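Local coordinates for putative fusidic acid resistance protein (PDB 2YB5) that confers resistance to the antibiotic fusidic acid, probably by binding elongation factor G and helping to clear it from the ribosome, at residues Thr61-Val66 with Glu74-Glu79; Val19-Lys24 with Asp39-Glu44; Ser93-Ile98 with Tyr132-Asn137. One frame throughout, in Å; residues are numbered along the deposited sequence.

Contact 1 of 3, residues Thr61-Val66 with Glu74-Glu79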
# COMPACT_ATOMS: atom_id res chain seq x y z
N THR A 61 -7.04 16.15 17.65
CA THR A 61 -7.18 17.55 18.07
C THR A 61 -6.31 18.46 17.20
O THR A 61 -6.78 19.48 16.71
CB THR A 61 -6.79 17.73 19.57
OG1 THR A 61 -7.86 17.25 20.40
CG2 THR A 61 -6.52 19.21 19.89
N SER A 62 -5.07 18.06 16.98
CA SER A 62 -4.14 18.82 16.15
C SER A 62 -4.65 19.06 14.72
O SER A 62 -4.53 20.18 14.22
CB SER A 62 -2.78 18.12 16.11
OG SER A 62 -1.81 18.99 15.56
N ILE A 63 -5.20 18.03 14.07
CA ILE A 63 -5.70 18.15 12.68
C ILE A 63 -7.08 18.82 12.54
O ILE A 63 -7.45 19.29 11.46
CB ILE A 63 -5.73 16.79 11.92
CG1 ILE A 63 -6.72 15.81 12.55
CG2 ILE A 63 -4.33 16.17 11.84
CD1 ILE A 63 -6.64 14.41 11.95
N ASP A 64 -7.85 18.85 13.63
CA ASP A 64 -9.15 19.52 13.63
C ASP A 64 -8.96 21.04 13.67
O ASP A 64 -9.30 21.70 14.64
CB ASP A 64 -9.97 19.04 14.83
CG ASP A 64 -11.43 19.45 14.75
OD1 ASP A 64 -11.79 20.23 13.84
OD2 ASP A 64 -12.22 18.99 15.59
N ASP A 65 -8.42 21.59 12.58
CA ASP A 65 -8.00 22.98 12.51
C ASP A 65 -8.07 23.46 11.06
O ASP A 65 -7.21 23.10 10.26
CB ASP A 65 -6.58 23.13 13.06
CG ASP A 65 -6.14 24.59 13.21
OD1 ASP A 65 -6.11 25.32 12.19
OD2 ASP A 65 -5.82 25.01 14.34
N VAL A 66 -9.07 24.28 10.75
CA VAL A 66 -9.29 24.80 9.38
C VAL A 66 -8.07 25.49 8.75
O VAL A 66 -8.02 25.67 7.54
CB VAL A 66 -10.49 25.78 9.32
CG1 VAL A 66 -11.80 25.04 9.58
CG2 VAL A 66 -10.31 26.93 10.31
N GLU A 74 2.03 16.96 7.23
CA GLU A 74 3.12 16.01 6.94
C GLU A 74 4.00 15.74 8.15
O GLU A 74 4.40 14.60 8.38
CB GLU A 74 3.97 16.53 5.78
CG GLU A 74 3.23 16.62 4.44
CD GLU A 74 2.89 15.27 3.86
OE1 GLU A 74 3.78 14.39 3.83
OE2 GLU A 74 1.73 15.08 3.42
N HIS A 75 4.31 16.77 8.92
CA HIS A 75 5.08 16.63 10.15
C HIS A 75 4.35 15.72 11.14
O HIS A 75 4.93 14.76 11.66
CB HIS A 75 5.32 18.00 10.79
CG HIS A 75 5.92 17.93 12.17
ND1 HIS A 75 7.22 17.52 12.40
CD2 HIS A 75 5.39 18.21 13.38
CE1 HIS A 75 7.46 17.55 13.69
NE2 HIS A 75 6.38 17.97 14.31
N LEU A 76 3.08 16.02 11.39
CA LEU A 76 2.26 15.22 12.31
C LEU A 76 2.12 13.78 11.80
O LEU A 76 2.20 12.84 12.59
CB LEU A 76 0.88 15.87 12.51
CG LEU A 76 0.84 17.26 13.17
CD1 LEU A 76 -0.54 17.90 12.99
CD2 LEU A 76 1.21 17.19 14.65
N LEU A 77 1.92 13.62 10.50
CA LEU A 77 1.86 12.28 9.87
C LEU A 77 3.18 11.55 10.03
O LEU A 77 3.19 10.38 10.38
CB LEU A 77 1.49 12.36 8.38
CG LEU A 77 0.02 12.59 8.01
CD1 LEU A 77 -0.13 12.72 6.50
CD2 LEU A 77 -0.88 11.48 8.55
N ASN A 78 4.30 12.24 9.78
CA ASN A 78 5.64 11.66 9.98
C ASN A 78 5.88 11.24 11.43
O ASN A 78 6.59 10.27 11.70
CB ASN A 78 6.73 12.64 9.54
CG ASN A 78 6.84 12.77 8.03
OD1 ASN A 78 6.00 12.25 7.28
ND2 ASN A 78 7.86 13.48 7.57
N GLU A 79 5.28 11.97 12.37
CA GLU A 79 5.31 11.60 13.78
C GLU A 79 4.51 10.33 14.04
O GLU A 79 4.79 9.60 15.00
CB GLU A 79 4.78 12.74 14.66
CG GLU A 79 5.75 13.90 14.83
CD GLU A 79 5.19 15.00 15.71
OE1 GLU A 79 4.01 15.38 15.53
OE2 GLU A 79 5.93 15.50 16.58

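Contact 2 of 3, residues Val19-Lys24 with Asp39-Glu44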
# COMPACT_ATOMS: atom_id res chain seq x y z
N VAL A 19 -6.58 12.55 5.66
CA VAL A 19 -6.07 13.86 6.05
C VAL A 19 -6.09 14.84 4.87
O VAL A 19 -6.50 15.99 5.04
CB VAL A 19 -4.66 13.76 6.67
CG1 VAL A 19 -4.03 15.13 6.81
CG2 VAL A 19 -4.73 13.08 8.04
N TYR A 20 -5.68 14.40 3.69
CA TYR A 20 -5.75 15.25 2.49
C TYR A 20 -7.20 15.56 2.12
O TYR A 20 -7.47 16.64 1.60
CB TYR A 20 -5.07 14.62 1.27
CG TYR A 20 -3.57 14.37 1.37
CD1 TYR A 20 -2.73 15.16 2.16
CD2 TYR A 20 -2.99 13.32 0.65
CE1 TYR A 20 -1.35 14.90 2.23
CE2 TYR A 20 -1.62 13.07 0.71
CZ TYR A 20 -0.81 13.85 1.50
OH TYR A 20 0.54 13.56 1.54
N GLN A 21 -8.11 14.63 2.36
CA GLN A 21 -9.52 14.88 2.10
C GLN A 21 -10.03 16.00 3.01
O GLN A 21 -10.79 16.84 2.57
CB GLN A 21 -10.37 13.61 2.26
CG GLN A 21 -11.79 13.72 1.65
CD GLN A 21 -11.85 13.48 0.14
OE1 GLN A 21 -10.82 13.40 -0.53
NE2 GLN A 21 -13.05 13.34 -0.39
N LEU A 22 -9.59 16.00 4.27
CA LEU A 22 -9.89 17.07 5.21
C LEU A 22 -9.42 18.42 4.69
O LEU A 22 -10.11 19.43 4.85
CB LEU A 22 -9.24 16.82 6.58
CG LEU A 22 -10.08 16.14 7.66
CD1 LEU A 22 -9.26 16.03 8.95
CD2 LEU A 22 -11.36 16.92 7.91
N ILE A 23 -8.24 18.44 4.07
CA ILE A 23 -7.70 19.65 3.46
C ILE A 23 -8.56 20.14 2.28
O ILE A 23 -8.70 21.35 2.08
CB ILE A 23 -6.24 19.46 3.03
CG1 ILE A 23 -5.35 19.36 4.28
CG2 ILE A 23 -5.78 20.61 2.15
CD1 ILE A 23 -3.91 18.95 3.98
N LYS A 24 -9.12 19.21 1.51
CA LYS A 24 -10.06 19.58 0.44
C LYS A 24 -11.26 20.31 1.04
O LYS A 24 -11.64 21.38 0.57
CB LYS A 24 -10.54 18.35 -0.35
CG LYS A 24 -9.53 17.80 -1.36
CD LYS A 24 -10.02 16.46 -1.91
CE LYS A 24 -9.34 16.09 -3.21
NZ LYS A 24 -9.72 14.70 -3.66
N ASP A 39 -16.55 15.72 10.63
CA ASP A 39 -16.63 14.76 11.74
C ASP A 39 -16.47 13.34 11.18
O ASP A 39 -15.88 12.49 11.83
CB ASP A 39 -17.95 14.88 12.50
CG ASP A 39 -18.08 16.20 13.26
OD1 ASP A 39 -17.05 16.80 13.64
OD2 ASP A 39 -19.23 16.63 13.48
N PHE A 40 -16.99 13.09 9.98
CA PHE A 40 -16.83 11.79 9.35
C PHE A 40 -15.34 11.43 9.17
O PHE A 40 -14.90 10.39 9.63
CB PHE A 40 -17.53 11.71 7.99
CG PHE A 40 -17.25 10.43 7.26
CD1 PHE A 40 -17.79 9.23 7.71
CD2 PHE A 40 -16.44 10.41 6.12
CE1 PHE A 40 -17.54 8.03 7.05
CE2 PHE A 40 -16.18 9.21 5.44
CZ PHE A 40 -16.73 8.03 5.91
N LEU A 41 -14.61 12.31 8.48
CA LEU A 41 -13.19 12.13 8.22
C LEU A 41 -12.43 11.91 9.53
O LEU A 41 -11.67 10.96 9.66
CB LEU A 41 -12.62 13.37 7.51
CG LEU A 41 -12.90 13.56 6.01
CD1 LEU A 41 -14.23 13.01 5.59
CD2 LEU A 41 -12.80 15.01 5.61
N LEU A 42 -12.67 12.77 10.51
CA LEU A 42 -11.96 12.67 11.79
C LEU A 42 -12.21 11.31 12.45
O LEU A 42 -11.26 10.66 12.92
CB LEU A 42 -12.35 13.81 12.71
CG LEU A 42 -11.91 15.20 12.23
CD1 LEU A 42 -12.42 16.27 13.20
CD2 LEU A 42 -10.38 15.26 12.08
N ASN A 43 -13.47 10.87 12.46
CA ASN A 43 -13.81 9.58 13.06
C ASN A 43 -13.26 8.37 12.31
O ASN A 43 -12.97 7.35 12.94
CB ASN A 43 -15.32 9.43 13.27
CG ASN A 43 -15.79 9.95 14.63
OD1 ASN A 43 -15.08 9.83 15.63
ND2 ASN A 43 -16.99 10.51 14.66
N GLU A 44 -13.10 8.46 10.99
CA GLU A 44 -12.45 7.40 10.20
C GLU A 44 -10.99 7.24 10.60
O GLU A 44 -10.50 6.12 10.75
CB GLU A 44 -12.52 7.68 8.70
CG GLU A 44 -13.93 7.60 8.11
CD GLU A 44 -14.45 6.18 8.07
OE1 GLU A 44 -13.87 5.37 7.31
OE2 GLU A 44 -15.43 5.89 8.79

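Contact 3 of 3, residues Ser93-Ile98 with Tyr132-Asn137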
# COMPACT_ATOMS: atom_id res chain seq x y z
N SER A 93 16.31 -18.39 2.64
CA SER A 93 15.72 -19.72 2.52
C SER A 93 14.18 -19.63 2.44
O SER A 93 13.58 -20.34 1.66
CB SER A 93 16.19 -20.66 3.64
OG SER A 93 15.81 -20.18 4.91
N GLN A 94 13.55 -18.75 3.19
CA GLN A 94 12.08 -18.60 3.07
C GLN A 94 11.67 -18.18 1.66
O GLN A 94 10.72 -18.70 1.11
CB GLN A 94 11.55 -17.57 4.05
CG GLN A 94 11.54 -17.98 5.51
CD GLN A 94 10.96 -16.88 6.40
OE1 GLN A 94 11.56 -15.81 6.56
NE2 GLN A 94 9.78 -17.13 6.97
N LEU A 95 12.38 -17.21 1.09
CA LEU A 95 12.17 -16.75 -0.28
C LEU A 95 12.37 -17.87 -1.29
O LEU A 95 11.56 -18.06 -2.20
CB LEU A 95 13.15 -15.61 -0.57
CG LEU A 95 12.78 -14.51 -1.55
CD1 LEU A 95 11.42 -13.86 -1.21
CD2 LEU A 95 13.88 -13.46 -1.51
N GLU A 96 13.47 -18.61 -1.15
CA GLU A 96 13.74 -19.74 -2.02
C GLU A 96 12.63 -20.81 -1.92
O GLU A 96 12.27 -21.41 -2.94
CB GLU A 96 15.13 -20.31 -1.74
CG GLU A 96 16.23 -19.35 -2.22
CD GLU A 96 17.60 -19.58 -1.59
OE1 GLU A 96 17.75 -20.38 -0.63
OE2 GLU A 96 18.55 -18.94 -2.08
N LYS A 97 12.07 -21.00 -0.73
CA LYS A 97 10.97 -21.95 -0.54
C LYS A 97 9.68 -21.50 -1.19
O LYS A 97 8.98 -22.29 -1.82
CB LYS A 97 10.73 -22.20 0.95
CG LYS A 97 9.56 -23.16 1.21
CD LYS A 97 9.70 -23.81 2.57
CE LYS A 97 8.69 -24.93 2.78
NZ LYS A 97 9.13 -25.83 3.90
N ILE A 98 9.34 -20.22 -1.02
CA ILE A 98 8.17 -19.64 -1.67
C ILE A 98 8.25 -19.83 -3.18
O ILE A 98 7.27 -20.20 -3.82
CB ILE A 98 8.03 -18.15 -1.32
CG1 ILE A 98 7.67 -17.98 0.15
CG2 ILE A 98 6.99 -17.46 -2.23
CD1 ILE A 98 7.89 -16.56 0.68
N TYR A 132 8.14 -10.45 -9.32
CA TYR A 132 7.86 -11.28 -8.17
C TYR A 132 7.11 -10.43 -7.16
O TYR A 132 7.44 -9.25 -6.98
CB TYR A 132 9.18 -11.73 -7.53
CG TYR A 132 9.98 -12.68 -8.35
CD1 TYR A 132 9.76 -14.04 -8.26
CD2 TYR A 132 10.98 -12.24 -9.20
CE1 TYR A 132 10.49 -14.93 -8.98
CE2 TYR A 132 11.73 -13.12 -9.93
CZ TYR A 132 11.48 -14.47 -9.82
OH TYR A 132 12.20 -15.39 -10.54
N ILE A 133 6.13 -11.03 -6.49
CA ILE A 133 5.34 -10.34 -5.47
C ILE A 133 5.24 -11.21 -4.23
O ILE A 133 4.80 -12.33 -4.32
CB ILE A 133 3.93 -9.98 -5.99
CG1 ILE A 133 4.00 -8.82 -6.98
CG2 ILE A 133 2.97 -9.65 -4.83
CD1 ILE A 133 2.82 -8.75 -7.99
N VAL A 134 5.68 -10.69 -3.08
CA VAL A 134 5.62 -11.41 -1.82
C VAL A 134 4.81 -10.57 -0.82
O VAL A 134 4.90 -9.34 -0.80
CB VAL A 134 7.04 -11.71 -1.26
CG1 VAL A 134 7.00 -12.26 0.17
CG2 VAL A 134 7.78 -12.69 -2.20
N TYR A 135 4.00 -11.27 -0.03
CA TYR A 135 3.10 -10.66 0.95
C TYR A 135 2.74 -11.67 2.04
O TYR A 135 3.04 -12.87 1.94
CB TYR A 135 1.82 -10.16 0.25
CG TYR A 135 1.05 -11.27 -0.45
CD1 TYR A 135 0.09 -12.01 0.23
CD2 TYR A 135 1.31 -11.61 -1.78
CE1 TYR A 135 -0.61 -13.03 -0.40
CE2 TYR A 135 0.64 -12.64 -2.41
CZ TYR A 135 -0.33 -13.34 -1.70
OH TYR A 135 -1.02 -14.36 -2.28
N LYS A 136 2.10 -11.15 3.09
CA LYS A 136 1.53 -11.97 4.16
C LYS A 136 0.05 -12.18 3.89
O LYS A 136 -0.65 -11.22 3.55
CB LYS A 136 1.69 -11.28 5.51
CG LYS A 136 3.11 -11.20 6.02
CD LYS A 136 3.64 -12.54 6.50
CE LYS A 136 4.89 -12.38 7.35
NZ LYS A 136 4.56 -12.05 8.78
N ASN A 137 -0.44 -13.41 4.05
CA ASN A 137 -1.86 -13.71 3.86
C ASN A 137 -2.68 -13.45 5.13
O ASN A 137 -2.15 -13.00 6.15
CB ASN A 137 -2.06 -15.15 3.35
CG ASN A 137 -1.61 -16.20 4.33
OD1 ASN A 137 -1.53 -15.94 5.53
ND2 ASN A 137 -1.32 -17.40 3.83

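Contact 1 of 3, residues Thr61-Val66 with Glu74-Glu79
Leu76 reaches out from helix 70-80 and sets both of its methyls against the hydroxyl of Ser62, which stands near the end of the short helix 59-63. Leu76 CD1 comes closest, 3.1 Å from Ser62 OG, and Leu76 CD2 follows at 3.6 Å from the same oxygen, so the fork of the leucine straddles the serine tip. Ser62 CB touches too, at 3.8 Å from Leu76 CD1. The torsion of Ser62 explains the approach: OG lies anti to the backbone N (chi1 -167°), beside the carbonyl carbon, and is thereby turned at the neighbouring helix. A serine suits this place, being small enough to let Leu76 come right up to it, while its hydroxyl tolerates the partly exposed position. The CA atoms of Ser62 and Leu76 are 8.3 Å from each other.

Both helices belong to the small helical bundle of the N-terminal, elongation factor G-binding family region, and the contact lies at the margin of its core. Leu76 also rests on Phe59, one turn before Ile63. The buried Ile63 adds a lighter apolar touch, its CG2 branch 4.3 Å from Leu76 CD1, while the residue packs as well on Leu42 and Ile45 of helix 35-50. A branched aliphatic chain can thus serve two helices at once. Asp64 then leaves the helical conformation as the centre of an inverse gamma turn, in which Asp65 N makes a weak hydrogen bond to Ile63 O, and the carboxylate of Asp64 forms a salt bridge with Lys38.

Contact 2 of 3, residues Val19-Lys24 with Asp39-Glu44
Leu22 and Leu41 run alongside one another, pointing opposite ways, between two antiparallel helices, the helical hairpin made by helices 9-27 and 35-50 of the N-terminal bundle. The axes of the two segments run at 167° and come within 9.7 Å, a spacing that interleaved leucines fill well.

The contact is held by apolar packing. Leu41 points at the opposite helix and lays its CD2 against Leu22 CD2; the modelled 3.3 Å between Leu41 CD2 and Leu22 CD2 is shorter than carbons usually allow and is doubtful in detail. Leu41 CD2 also reaches the backbone, 3.6 Å from Leu22 CA, so it lies down on the helix surface instead of merely meeting a side chain. The other methyl of Leu22 takes a second partner: Leu42 meets it nearly perpendicularly. Leucine, flexible and forked, is well suited to this buried seam, where one residue has to touch two neighbours on the facing helix.

A looser contact through the carbons of a polar residue borders the seam. Gln21 starts toward helix 35-50, then turns its amide away, leaving its aliphatic part to flank Leu41. This suits an exposed position, since the polar end avoids the leucines; Gln21 CG stands 4.3 Å from Leu41 CD2. The crossing pair is modelled much closer, again doubtfully short, with Leu22 CD1 3.4 Å from Leu42 CD2.

Contact 3 of 3, residues Ser93-Ile98 with Tyr132-Asn137
Val134 points from strand 130-136 at helix 92-98 and splits its two methyls between Leu95 and Ile98. The strand belongs to the antiparallel sheet of the C-terminal region, assigned to the treble-clef zinc-finger family, and the short helix packs on part of one face of that sheet. Side chains alternate along the strand: Val134 faces helix 92-98, whereas Tyr135 turns to the reverse face and packs on Leu207, Tyr208 and Ile211 of helix 204-214.

The tighter half of the contact is the meeting of Leu95 with Val134. Leu95 leaves its helix to one side, but its end bends in until CD1 lies 3.9 Å from Val134 CG2, an ordinary van der Waals distance, with the two side chains crossing at a slant. Both residues are buried, and Trp123 of the adjoining strand 121-125 touches both. A beta-branched valine fits a strand facing a helix: it is compact and offers methyls in two directions. With CG1 anti to the backbone N (chi1 171°), CG2 is anti to the carbonyl carbon, and the two branches diverge toward different helix residues.

The half that is looser in distance belongs to Ile98, three residues on from Leu95 and therefore on nearly the same face of the helix. It is partly exposed although it points at the strand, and Phe142 of strand 142-149 packs against both it and Val134. Away from the sheet the character changes: Ser93, Glu96 and Lys97 are exposed, as suits the outer side of an amphipathic helix. The backbones themselves stay well separated, Leu95 CA being 8.6 Å from Val134 CA, so side chains alone span the gap. On the looser side the reach ends with Ile98 CD1, 4.4 Å from Val134 CG1.

In the fold
Contacts 1 and 2 are neighbouring parts of one helical bundle, their centres about 11 Å apart. Leu42 joins them, its CD2 lying 3.7 Å from Ile63 CG1, and a probable hydrogen bond of 2.7 Å between Tyr20 OH and Glu74 OE2 ties helix 9-27 to helix 70-80. Contact 3 belongs to the other family region, across the centre of the chain: its centre is about 36 Å from that of either, and its nearest atoms are about 22 Å from contact 1 and 21 Å from contact 2. That region also holds the zinc ion, bound by Cys158, Cys161, Cys191 and Cys197, none of which belongs to the three contacts.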